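Nitroreductase family protein (Lactobacillus plantarum, PDB 4QLX) probably reduces the enone 10-oxo-11-octadecenoate to 10-oxooctadecanoate with NADH and bound FMN, in a pathway that saturates polyunsaturated fatty acids. Local coordinates at residues F92-H100 and L140-V151. Numbering follows the deposited sequence.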
ATOM      1  N   PHE A  92      11.286   7.675   6.914  1.00 16.68           N
ATOM      2  CA  PHE A  92      11.855   6.413   6.479  1.00 21.20           C
ATOM      3  C   PHE A  92      11.194   5.247   7.196  1.00 21.51           C
ATOM      4  O   PHE A  92      10.992   5.290   8.415  1.00 20.41           O
ATOM      5  CB  PHE A  92      13.370   6.346   6.691  1.00 21.52           C
ATOM      6  CG  PHE A  92      13.992   5.201   5.957  1.00 23.88           C
ATOM      7  CD1 PHE A  92      14.412   5.355   4.641  1.00 20.33           C
ATOM      8  CD2 PHE A  92      14.066   3.946   6.544  1.00 20.66           C
ATOM      9  CE1 PHE A  92      14.937   4.290   3.939  1.00 21.41           C
ATOM     10  CE2 PHE A  92      14.591   2.872   5.850  1.00 20.58           C
ATOM     11  CZ  PHE A  92      15.026   3.034   4.552  1.00 20.76           C
ATOM     12  N   ILE A  93      10.883   4.200   6.438  1.00 17.71           N
ATOM     13  CA  ILE A  93      10.193   3.050   6.990  1.00 20.57           C
ATOM     14  C   ILE A  93      11.116   1.836   7.017  1.00 20.39           C
ATOM     15  O   ILE A  93      11.702   1.449   6.009  1.00 18.65           O
ATOM     16  CB  ILE A  93       8.895   2.728   6.199  1.00 16.64           C
ATOM     17  CG1 ILE A  93       8.095   4.016   5.971  1.00 17.30           C
ATOM     18  CG2 ILE A  93       8.038   1.705   6.973  1.00 16.72           C
ATOM     19  CD1 ILE A  93       6.882   3.855   5.042  1.00 17.69           C
ATOM     20  N   ALA A  94      11.267   1.260   8.202  1.00 17.41           N
ATOM     21  CA  ALA A  94      12.070   0.062   8.360  1.00 20.90           C
ATOM     22  C   ALA A  94      11.169  -1.053   8.882  1.00 17.72           C
ATOM     23  O   ALA A  94      10.187  -0.787   9.566  1.00 19.77           O
ATOM     24  CB  ALA A  94      13.237   0.310   9.299  1.00 20.88           C
ATOM     25  N   GLY A  95      11.496  -2.294   8.546  1.00 19.82           N
ATOM     26  CA  GLY A  95      10.689  -3.427   8.951  1.00 18.65           C
ATOM     27  C   GLY A  95      11.169  -3.978  10.275  1.00 19.24           C
ATOM     28  O   GLY A  95      12.370  -4.037  10.528  1.00 21.12           O
ATOM     29  N   ASP A  96      10.226  -4.362  11.122  1.00 20.34           N
ATOM     30  CA  ASP A  96      10.529  -4.901  12.449  1.00 21.55           C
ATOM     31  C   ASP A  96      10.453  -6.426  12.425  1.00 22.91           C
ATOM     32  O   ASP A  96       9.370  -7.003  12.459  1.00 23.67           O
ATOM     33  CB  ASP A  96       9.560  -4.323  13.486  1.00 23.07           C
ATOM     34  CG  ASP A  96       9.845  -4.804  14.909  1.00 27.71           C
ATOM     35  OD1 ASP A  96      10.839  -5.532  15.132  1.00 26.85           O
ATOM     36  OD2 ASP A  96       9.073  -4.430  15.814  1.00 30.50           O
ATOM     37  N   THR A  97      11.613  -7.078  12.384  1.00 24.33           N
ATOM     38  CA  THR A  97      11.659  -8.528  12.255  1.00 22.35           C
ATOM     39  C   THR A  97      11.570  -9.231  13.611  1.00 23.63           C
ATOM     40  O   THR A  97      11.829 -10.425  13.717  1.00 27.35           O
ATOM     41  CB  THR A  97      12.935  -8.985  11.529  1.00 25.89           C
ATOM     42  OG1 THR A  97      14.077  -8.753  12.365  1.00 24.47           O
ATOM     43  CG2 THR A  97      13.096  -8.226  10.216  1.00 23.35           C
ATOM     44  N   GLN A  98      11.216  -8.481  14.645  1.00 25.11           N
ATOM     45  CA  GLN A  98      10.971  -9.071  15.953  1.00 28.20           C
ATOM     46  C   GLN A  98       9.567  -8.731  16.422  1.00 26.37           C
ATOM     47  O   GLN A  98       9.242  -8.897  17.598  1.00 24.42           O
ATOM     48  CB  GLN A  98      12.007  -8.588  16.971  1.00 24.54           C
ATOM     49  CG  GLN A  98      13.419  -9.108  16.702  1.00 25.93           C
ATOM     50  CD  GLN A  98      14.450  -8.499  17.635  1.00 25.15           C
ATOM     51  OE1 GLN A  98      14.105  -7.793  18.581  1.00 25.61           O
ATOM     52  NE2 GLN A  98      15.722  -8.754  17.360  1.00 29.48           N
ATOM     53  N   SER A  99       8.728  -8.274  15.495  1.00 19.92           N
ATOM     54  CA  SER A  99       7.373  -7.846  15.848  1.00 21.13           C
ATOM     55  C   SER A  99       6.514  -8.995  16.389  1.00 21.03           C
ATOM     56  O   SER A  99       5.557  -8.764  17.141  1.00 20.11           O
ATOM     57  CB  SER A  99       6.686  -7.200  14.637  1.00 21.65           C
ATOM     58  OG  SER A  99       6.337  -8.172  13.670  1.00 23.70           O
ATOM     59  N   HIS A 100       6.861 -10.226  16.017  1.00 19.85           N
ATOM     60  CA  HIS A 100       6.085 -11.399  16.433  1.00 24.65           C
ATOM     61  C   HIS A 100       6.410 -11.837  17.859  1.00 23.37           C
ATOM     62  O   HIS A 100       5.807 -12.777  18.372  1.00 24.49           O
ATOM     63  CB  HIS A 100       6.328 -12.572  15.478  1.00 21.31           C
ATOM     64  CG  HIS A 100       7.764 -12.970  15.381  1.00 22.70           C
ATOM     65  ND1 HIS A 100       8.717 -12.172  14.782  1.00 26.50           N
ATOM     66  CD2 HIS A 100       8.418 -14.073  15.814  1.00 26.93           C
ATOM     67  CE1 HIS A 100       9.892 -12.772  14.839  1.00 28.01           C
ATOM     68  NE2 HIS A 100       9.737 -13.931  15.458  1.00 26.55           N
ATOM     69  N   LEU A 140      10.998 -13.541   7.616  1.00 22.71           N
ATOM     70  CA  LEU A 140      10.603 -12.465   8.512  1.00 24.41           C
ATOM     71  C   LEU A 140      10.828 -11.115   7.845  1.00 21.99           C
ATOM     72  O   LEU A 140      10.081 -10.181   8.075  1.00 22.55           O
ATOM     73  CB  LEU A 140      11.383 -12.533   9.832  1.00 28.48           C
ATOM     74  CG  LEU A 140      11.117 -13.733  10.744  1.00 27.68           C
ATOM     75  CD1 LEU A 140      12.043 -13.693  11.952  1.00 31.33           C
ATOM     76  CD2 LEU A 140       9.670 -13.743  11.185  1.00 25.13           C
ATOM     77  N   LYS A 141      11.878 -11.011   7.037  1.00 20.45           N
ATOM     78  CA  LYS A 141      12.183  -9.765   6.337  1.00 21.37           C
ATOM     79  C   LYS A 141      11.124  -9.508   5.258  1.00 21.37           C
ATOM     80  O   LYS A 141      10.651  -8.391   5.080  1.00 20.47           O
ATOM     81  CB  LYS A 141      13.591  -9.828   5.730  1.00 21.91           C
ATOM     82  CG  LYS A 141      13.851  -8.758   4.693  1.00 34.87           C
ATOM     83  CD  LYS A 141      15.212  -8.904   4.024  1.00 36.73           C
ATOM     84  CE  LYS A 141      15.302  -8.007   2.792  1.00 42.62           C
ATOM     85  NZ  LYS A 141      16.677  -7.960   2.208  1.00 48.06           N
ATOM     86  N   PHE A 142      10.747 -10.575   4.561  1.00 24.44           N
ATOM     87  CA  PHE A 142       9.684 -10.555   3.560  1.00 23.34           C
ATOM     88  C   PHE A 142       8.355 -10.114   4.173  1.00 23.13           C
ATOM     89  O   PHE A 142       7.672  -9.223   3.647  1.00 21.08           O
ATOM     90  CB  PHE A 142       9.572 -11.953   2.929  1.00 30.84           C
ATOM     91  CG  PHE A 142       8.337 -12.166   2.094  1.00 32.60           C
ATOM     92  CD1 PHE A 142       8.291 -11.727   0.777  1.00 30.29           C
ATOM     93  CD2 PHE A 142       7.240 -12.842   2.611  1.00 29.33           C
ATOM     94  CE1 PHE A 142       7.161 -11.935  -0.002  1.00 31.38           C
ATOM     95  CE2 PHE A 142       6.107 -13.051   1.838  1.00 34.53           C
ATOM     96  CZ  PHE A 142       6.071 -12.597   0.526  1.00 26.69           C
ATOM     97  N   ASP A 143       8.000 -10.738   5.294  1.00 23.24           N
ATOM     98  CA  ASP A 143       6.797 -10.391   6.044  1.00 24.81           C
ATOM     99  C   ASP A 143       6.817  -8.916   6.465  1.00 22.08           C
ATOM    100  O   ASP A 143       5.848  -8.176   6.270  1.00 19.38           O
ATOM    101  CB  ASP A 143       6.673 -11.300   7.275  1.00 23.13           C
ATOM    102  CG  ASP A 143       5.493 -10.948   8.170  1.00 28.70           C
ATOM    103  OD1 ASP A 143       5.629 -10.067   9.059  1.00 26.67           O
ATOM    104  OD2 ASP A 143       4.426 -11.591   8.011  1.00 30.92           O
ATOM    105  N   ALA A 144       7.925  -8.484   7.049  1.00 19.71           N
ATOM    106  CA  ALA A 144       7.993  -7.117   7.527  1.00 16.37           C
ATOM    107  C   ALA A 144       7.973  -6.151   6.334  1.00 20.15           C
ATOM    108  O   ALA A 144       7.390  -5.072   6.421  1.00 18.53           O
ATOM    109  CB  ALA A 144       9.238  -6.911   8.385  1.00 21.14           C
ATOM    110  N   THR A 145       8.583  -6.548   5.218  1.00 17.06           N
ATOM    111  CA  THR A 145       8.624  -5.679   4.025  1.00 19.88           C
ATOM    112  C   THR A 145       7.214  -5.418   3.479  1.00 18.50           C
ATOM    113  O   THR A 145       6.875  -4.288   3.106  1.00 18.60           O
ATOM    114  CB  THR A 145       9.528  -6.279   2.904  1.00 19.87           C
ATOM    115  OG1 THR A 145      10.897  -6.311   3.340  1.00 18.74           O
ATOM    116  CG2 THR A 145       9.431  -5.467   1.618  1.00 19.70           C
ATOM    117  N   ILE A 146       6.374  -6.443   3.462  1.00 16.72           N
ATOM    118  CA  ILE A 146       4.996  -6.247   3.024  1.00 18.43           C
ATOM    119  C   ILE A 146       4.237  -5.243   3.902  1.00 17.22           C
ATOM    120  O   ILE A 146       3.618  -4.331   3.377  1.00 16.40           O
ATOM    121  CB  ILE A 146       4.215  -7.571   3.001  1.00 16.62           C
ATOM    122  CG1 ILE A 146       4.855  -8.551   2.021  1.00 22.49           C
ATOM    123  CG2 ILE A 146       2.768  -7.314   2.604  1.00 18.25           C
ATOM    124  CD1 ILE A 146       4.191  -9.937   2.019  1.00 18.91           C
ATOM    125  N   ASP A 147       4.289  -5.409   5.227  1.00 16.45           N
ATOM    126  CA  ASP A 147       3.656  -4.452   6.150  1.00 17.59           C
ATOM    127  C   ASP A 147       4.144  -3.002   5.898  1.00 14.23           C
ATOM    128  O   ASP A 147       3.364  -2.051   5.901  1.00 11.44           O
ATOM    129  CB  ASP A 147       3.945  -4.812   7.607  1.00 16.32           C
ATOM    130  CG  ASP A 147       3.261  -6.102   8.073  1.00 19.16           C
ATOM    131  OD1 ASP A 147       2.484  -6.726   7.309  1.00 17.58           O
ATOM    132  OD2 ASP A 147       3.521  -6.487   9.235  1.00 21.00           O
ATOM    133  N   CYS A 148       5.444  -2.849   5.700  1.00 16.95           N
ATOM    134  CA  CYS A 148       6.032  -1.522   5.514  1.00 15.96           C
ATOM    135  C   CYS A 148       5.593  -0.887   4.207  1.00 16.77           C
ATOM    136  O   CYS A 148       5.522   0.334   4.085  1.00 16.14           O
ATOM    137  CB  CYS A 148       7.550  -1.604   5.550  1.00 17.88           C
ATOM    138  SG  CYS A 148       8.202  -1.864   7.197  1.00 18.75           S
ATOM    139  N   SER A 149       5.321  -1.729   3.222  1.00 17.69           N
ATOM    140  CA  SER A 149       4.912  -1.243   1.910  1.00 18.56           C
ATOM    141  C   SER A 149       3.452  -0.806   1.934  1.00 15.86           C
ATOM    142  O   SER A 149       3.096   0.185   1.308  1.00 15.19           O
ATOM    143  CB  SER A 149       5.144  -2.327   0.842  1.00 17.37           C
ATOM    144  OG  SER A 149       6.501  -2.758   0.846  1.00 20.12           O
ATOM    145  N   VAL A 150       2.590  -1.530   2.652  1.00 15.32           N
ATOM    146  CA  VAL A 150       1.191  -1.109   2.651  1.00 13.64           C
ATOM    147  C   VAL A 150       0.998   0.139   3.505  1.00 15.21           C
ATOM    148  O   VAL A 150       0.139   0.969   3.185  1.00 12.28           O
ATOM    149  CB  VAL A 150       0.207  -2.220   3.124  1.00 13.16           C
ATOM    150  CG1 VAL A 150       0.305  -3.450   2.212  1.00 12.22           C
ATOM    151  CG2 VAL A 150       0.427  -2.600   4.601  1.00 15.50           C
ATOM    152  N   VAL A 151       1.772   0.292   4.582  1.00 14.91           N
ATOM    153  CA  VAL A 151       1.645   1.513   5.372  1.00 13.61           C
ATOM    154  C   VAL A 151       2.283   2.677   4.596  1.00 14.37           C
ATOM    155  O   VAL A 151       1.807   3.813   4.666  1.00 14.28           O
ATOM    156  CB  VAL A 151       2.262   1.368   6.810  1.00 16.97           C
ATOM    157  CG1 VAL A 151       3.782   1.459   6.786  1.00 13.09           C
ATOM    158  CG2 VAL A 151       1.711   2.445   7.738  1.00 17.14           C
TER
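Leu-140 meets His-100 just beyond the C-terminal end of strand 89-96: its CD2 sits over one face of the imidazole, 4.2 Å from the ring centroid and 28° off the normal, a CH-pi contact. The other methyl, CD1, touches His-100 CE1 at 3.7 Å and also lies against the carbonyl oxygen of Thr-97, which stands in the ring plane at the imidazole edge. An alanine in place of Leu-140 would probably leave that ring face without its CH-pi partner and open a gap beneath Thr-97.

No hydrogen bond joins the two segments; van der Waals packing carries the rest. Ile-93 turns CG2 anti to its backbone N (chi1 -47° for CG1), which brings this methyl down onto the helix, 3.6 Å from Cys-148 SG; Val-151 CG1 flanks it more loosely. The thiol sulfur in turn lies under the strand backbone, 3.4 Å from Gly-95 CA and 3.3 Å from Ala-94 O. Where the CA atoms come nearest, 4.8 Å between Gly-95 CA and Ala-144 CA, Ala-144 CB rests on Gly-95 CA; a CB modelled on Gly-95 would collide with Ala-144 CB at 2.9 Å.

The hydrogen bonds of this region run within each segment or to neighbours beyond both. Asp-96 OD1 accepts Gln-98 N from above the carboxylate plane, an Asx turn that ends the strand, and also pairs with Arg-187 in a salt bridge. On the helix side turned from the strand, Thr-145 OG1 and Ser-149 OG bond back to Lys-141 O and Thr-145 O, and both residues pack on the second subunit.

The axes of strand 92-96 and helix 140-151 approach to 7.1 Å and run 140° apart, so the helix packs over one face of the antiparallel sheet, between it and the partner subunit, as in the dimeric alpha-beta nitroreductase fold, and its Ile-146 touches FMN.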